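Local coordinates for protein TetR/AcrR family transcriptional regulator (Bradyrhizobium diazoefficiens, PDB 6G8G) that probably represses transcription as a TetR-family regulator that responds to flavonoids and binds the isoflavone genistein, at residues E95-F100 against R144-F149. Sequence-based numbering, arbitrary orientation.
Sequences EALRDF and RRLAQF
Phe-100 and Leu-146 meet face to methyl in a worked example of how antiparallel helices can be held well apart by large apolar side chains. The segment axes lie 12.1 Å from each other and run almost exactly antiparallel (176°), and two phenylalanines, one from each helix, reach across. The ring of Phe-100 stretches toward helix 139-155 because its CG lies anti to the backbone N (chi1 -172°). Leu-146 lies across it: methyl CD1 sits over one face, offset toward the rim, in a CH-pi contact 4.3 Å from the Phe-100 ring centroid, while Leu-146 CB is 4.0 Å from Phe-100 CE2. Phe-149 makes the return reach. Its CE2 comes to 3.7 Å from Leu-97 CD2, the side chains slanting past each other, and its CZ lies 3.9 Å from the methyl CB of Ala-96. Leu-97 CD2 also approaches Leu-146 CD1 at 4.1 Å, linking the Phe-100 and Phe-149 contacts.

The closely packed side is this apolar one, all five residues buried; both leucines also touch Phe-171 of helix 164-176, and Pro-87, in a loop, touches both phenylalanines. The polar flanks are looser: Glu-95 and Arg-144 are exposed and make no contact across the two segments, and the partly exposed Arg-98 forms a salt bridge with Glu-200 of helix 192-210. Were Phe-100 replaced by alanine, Leu-146 would probably lose the ring face under CD1 and the neighbour of its CB, opening a gap between the helices. Both helices lie in the AefR-like C-terminal region, in TetR-family regulators the ligand-binding part, yet the Phe-100 side chain is about 13 Å from bound genistein. With no hydrogen bond crossing between the segments, their mutual cohesion rests on dispersion, CH-pi contact and the exclusion of water from five buried side chains.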
ATOM      1  N   GLU A  95       9.601 -17.743 -16.866  1.00 65.53           N
ATOM      2  CA  GLU A  95       9.000 -16.842 -17.847  1.00 70.05           C
ATOM      3  C   GLU A  95       7.544 -16.641 -17.567  1.00 65.99           C
ATOM      4  O   GLU A  95       6.992 -15.588 -17.838  1.00 62.12           O
ATOM      5  CB  GLU A  95       9.205 -17.344 -19.260  1.00 78.61           C
ATOM      6  CG  GLU A  95      10.651 -17.297 -19.682  1.00 98.53           C
ATOM      7  CD  GLU A  95      11.370 -18.658 -19.587  1.00111.86           C
ATOM      8  OE1 GLU A  95      11.125 -19.441 -18.635  1.00105.88           O
ATOM      9  OE2 GLU A  95      12.168 -18.962 -20.502  1.00118.84           O
ATOM     10  N   ALA A  96       6.908 -17.658 -17.023  1.00 63.42           N
ATOM     11  CA  ALA A  96       5.498 -17.560 -16.727  1.00 60.39           C
ATOM     12  C   ALA A  96       5.254 -16.584 -15.570  1.00 59.80           C
ATOM     13  O   ALA A  96       4.367 -15.716 -15.643  1.00 58.66           O
ATOM     14  CB  ALA A  96       4.956 -18.921 -16.397  1.00 61.56           C
ATOM     15  N   LEU A  97       6.049 -16.725 -14.519  1.00 54.23           N
ATOM     16  CA  LEU A  97       5.947 -15.832 -13.398  1.00 53.91           C
ATOM     17  C   LEU A  97       6.356 -14.437 -13.808  1.00 51.77           C
ATOM     18  O   LEU A  97       5.758 -13.446 -13.377  1.00 52.38           O
ATOM     19  CB  LEU A  97       6.826 -16.322 -12.248  1.00 57.10           C
ATOM     20  CG  LEU A  97       6.328 -17.613 -11.604  1.00 59.44           C
ATOM     21  CD1 LEU A  97       7.365 -18.203 -10.677  1.00 60.37           C
ATOM     22  CD2 LEU A  97       5.033 -17.402 -10.843  1.00 59.36           C
ATOM     23  N   ARG A  98       7.396 -14.359 -14.610  1.00 51.31           N
ATOM     24  CA  ARG A  98       7.949 -13.093 -14.976  1.00 55.29           C
ATOM     25  C   ARG A  98       6.877 -12.366 -15.729  1.00 59.02           C
ATOM     26  O   ARG A  98       6.642 -11.179 -15.512  1.00 60.40           O
ATOM     27  CB  ARG A  98       9.239 -13.289 -15.778  1.00 60.61           C
ATOM     28  CG  ARG A  98       9.872 -12.001 -16.234  1.00 69.34           C
ATOM     29  CD  ARG A  98      11.222 -12.129 -16.949  1.00 73.20           C
ATOM     30  NE  ARG A  98      12.220 -12.801 -16.131  1.00 73.14           N
ATOM     31  CZ  ARG A  98      12.686 -14.024 -16.338  1.00 78.74           C
ATOM     32  NH1 ARG A  98      12.261 -14.758 -17.377  1.00 82.82           N
ATOM     33  NH2 ARG A  98      13.595 -14.502 -15.500  1.00 73.84           N
ATOM     34  N   ASP A  99       6.152 -13.082 -16.573  1.00 65.47           N
ATOM     35  CA  ASP A  99       5.115 -12.440 -17.388  1.00 66.40           C
ATOM     36  C   ASP A  99       3.917 -11.983 -16.509  1.00 58.17           C
ATOM     37  O   ASP A  99       3.378 -10.894 -16.668  1.00 49.27           O
ATOM     38  CB  ASP A  99       4.686 -13.385 -18.512  1.00 78.94           C
ATOM     39  CG  ASP A  99       3.608 -12.781 -19.419  1.00105.79           C
ATOM     40  OD1 ASP A  99       3.697 -11.568 -19.743  1.00133.04           O
ATOM     41  OD2 ASP A  99       2.653 -13.507 -19.789  1.00113.97           O
ATOM     42  N   PHE A 100       3.546 -12.810 -15.554  1.00 54.30           N
ATOM     43  CA  PHE A 100       2.454 -12.470 -14.676  1.00 52.15           C
ATOM     44  C   PHE A 100       2.824 -11.241 -13.856  1.00 52.13           C
ATOM     45  O   PHE A 100       2.049 -10.297 -13.726  1.00 47.80           O
ATOM     46  CB  PHE A 100       2.150 -13.662 -13.768  1.00 52.18           C
ATOM     47  CG  PHE A 100       0.907 -13.494 -12.945  1.00 53.90           C
ATOM     48  CD1 PHE A 100      -0.323 -13.892 -13.441  1.00 57.09           C
ATOM     49  CD2 PHE A 100       0.959 -12.929 -11.691  1.00 53.50           C
ATOM     50  CE1 PHE A 100      -1.478 -13.736 -12.702  1.00 56.24           C
ATOM     51  CE2 PHE A 100      -0.196 -12.784 -10.941  1.00 56.51           C
ATOM     52  CZ  PHE A 100      -1.420 -13.177 -11.448  1.00 54.13           C
ATOM     53  N   ARG A 144      -5.715 -15.485  -5.977  1.00 54.09           N
ATOM     54  CA  ARG A 144      -6.292 -16.781  -6.313  1.00 57.45           C
ATOM     55  C   ARG A 144      -5.853 -17.305  -7.661  1.00 56.37           C
ATOM     56  O   ARG A 144      -5.552 -18.479  -7.781  1.00 57.09           O
ATOM     57  CB  ARG A 144      -7.798 -16.713  -6.270  1.00 66.94           C
ATOM     58  CG  ARG A 144      -8.336 -16.611  -4.856  1.00 80.49           C
ATOM     59  CD  ARG A 144      -9.829 -16.436  -4.712  1.00 88.63           C
ATOM     60  NE  ARG A 144     -10.602 -15.786  -5.791  1.00 93.31           N
ATOM     61  CZ  ARG A 144     -11.267 -14.623  -5.732  1.00 98.99           C
ATOM     62  NH1 ARG A 144     -11.277 -13.842  -4.630  1.00 96.22           N
ATOM     63  NH2 ARG A 144     -11.937 -14.226  -6.816  1.00 98.31           N
ATOM     64  N   ARG A 145      -5.795 -16.447  -8.675  1.00 56.06           N
ATOM     65  CA  ARG A 145      -5.340 -16.885  -9.997  1.00 58.04           C
ATOM     66  C   ARG A 145      -3.944 -17.392  -9.949  1.00 57.37           C
ATOM     67  O   ARG A 145      -3.612 -18.390 -10.569  1.00 60.31           O
ATOM     68  CB  ARG A 145      -5.392 -15.762 -11.016  1.00 64.66           C
ATOM     69  CG  ARG A 145      -6.752 -15.643 -11.653  1.00 79.66           C
ATOM     70  CD  ARG A 145      -6.934 -14.277 -12.245  1.00 92.71           C
ATOM     71  NE  ARG A 145      -6.002 -13.952 -13.311  1.00101.65           N
ATOM     72  CZ  ARG A 145      -6.280 -14.041 -14.609  1.00104.08           C
ATOM     73  NH1 ARG A 145      -7.421 -14.556 -15.036  1.00 96.97           N
ATOM     74  NH2 ARG A 145      -5.365 -13.645 -15.477  1.00112.09           N
ATOM     75  N   LEU A 146      -3.087 -16.661  -9.258  1.00 58.76           N
ATOM     76  CA  LEU A 146      -1.696 -17.039  -9.207  1.00 59.26           C
ATOM     77  C   LEU A 146      -1.587 -18.315  -8.422  1.00 58.40           C
ATOM     78  O   LEU A 146      -0.808 -19.187  -8.751  1.00 56.51           O
ATOM     79  CB  LEU A 146      -0.876 -15.932  -8.572  1.00 58.47           C
ATOM     80  CG  LEU A 146       0.607 -16.248  -8.466  1.00 59.69           C
ATOM     81  CD1 LEU A 146       1.188 -16.600  -9.808  1.00 61.20           C
ATOM     82  CD2 LEU A 146       1.350 -15.069  -7.871  1.00 64.29           C
ATOM     83  N   ALA A 147      -2.368 -18.405  -7.357  1.00 62.26           N
ATOM     84  CA  ALA A 147      -2.308 -19.562  -6.492  1.00 60.66           C
ATOM     85  C   ALA A 147      -2.626 -20.800  -7.297  1.00 60.54           C
ATOM     86  O   ALA A 147      -1.963 -21.815  -7.151  1.00 65.10           O
ATOM     87  CB  ALA A 147      -3.256 -19.404  -5.319  1.00 60.36           C
ATOM     88  N   GLN A 148      -3.584 -20.724  -8.200  1.00 59.99           N
ATOM     89  CA  GLN A 148      -3.898 -21.911  -8.980  1.00 68.13           C
ATOM     90  C   GLN A 148      -2.737 -22.297  -9.874  1.00 66.49           C
ATOM     91  O   GLN A 148      -2.390 -23.468 -10.002  1.00 77.40           O
ATOM     92  CB  GLN A 148      -5.159 -21.705  -9.811  1.00 72.82           C
ATOM     93  CG  GLN A 148      -6.392 -21.444  -8.950  1.00 79.66           C
ATOM     94  CD  GLN A 148      -7.631 -21.187  -9.772  1.00 85.84           C
ATOM     95  OE1 GLN A 148      -7.918 -21.919 -10.711  1.00102.41           O
ATOM     96  NE2 GLN A 148      -8.372 -20.137  -9.431  1.00 90.56           N
ATOM     97  N   PHE A 149      -2.062 -21.331 -10.448  1.00 62.77           N
ATOM     98  CA  PHE A 149      -0.835 -21.667 -11.181  1.00 61.07           C
ATOM     99  C   PHE A 149       0.221 -22.288 -10.263  1.00 61.91           C
ATOM    100  O   PHE A 149       0.915 -23.216 -10.655  1.00 66.79           O
ATOM    101  CB  PHE A 149      -0.252 -20.441 -11.859  1.00 57.01           C
ATOM    102  CG  PHE A 149       1.090 -20.673 -12.433  1.00 59.06           C
ATOM    103  CD1 PHE A 149       1.259 -21.448 -13.576  1.00 64.39           C
ATOM    104  CD2 PHE A 149       2.219 -20.161 -11.809  1.00 59.42           C
ATOM    105  CE1 PHE A 149       2.534 -21.663 -14.117  1.00 65.06           C
ATOM    106  CE2 PHE A 149       3.490 -20.372 -12.340  1.00 61.41           C
ATOM    107  CZ  PHE A 149       3.645 -21.112 -13.496  1.00 62.27           C
TER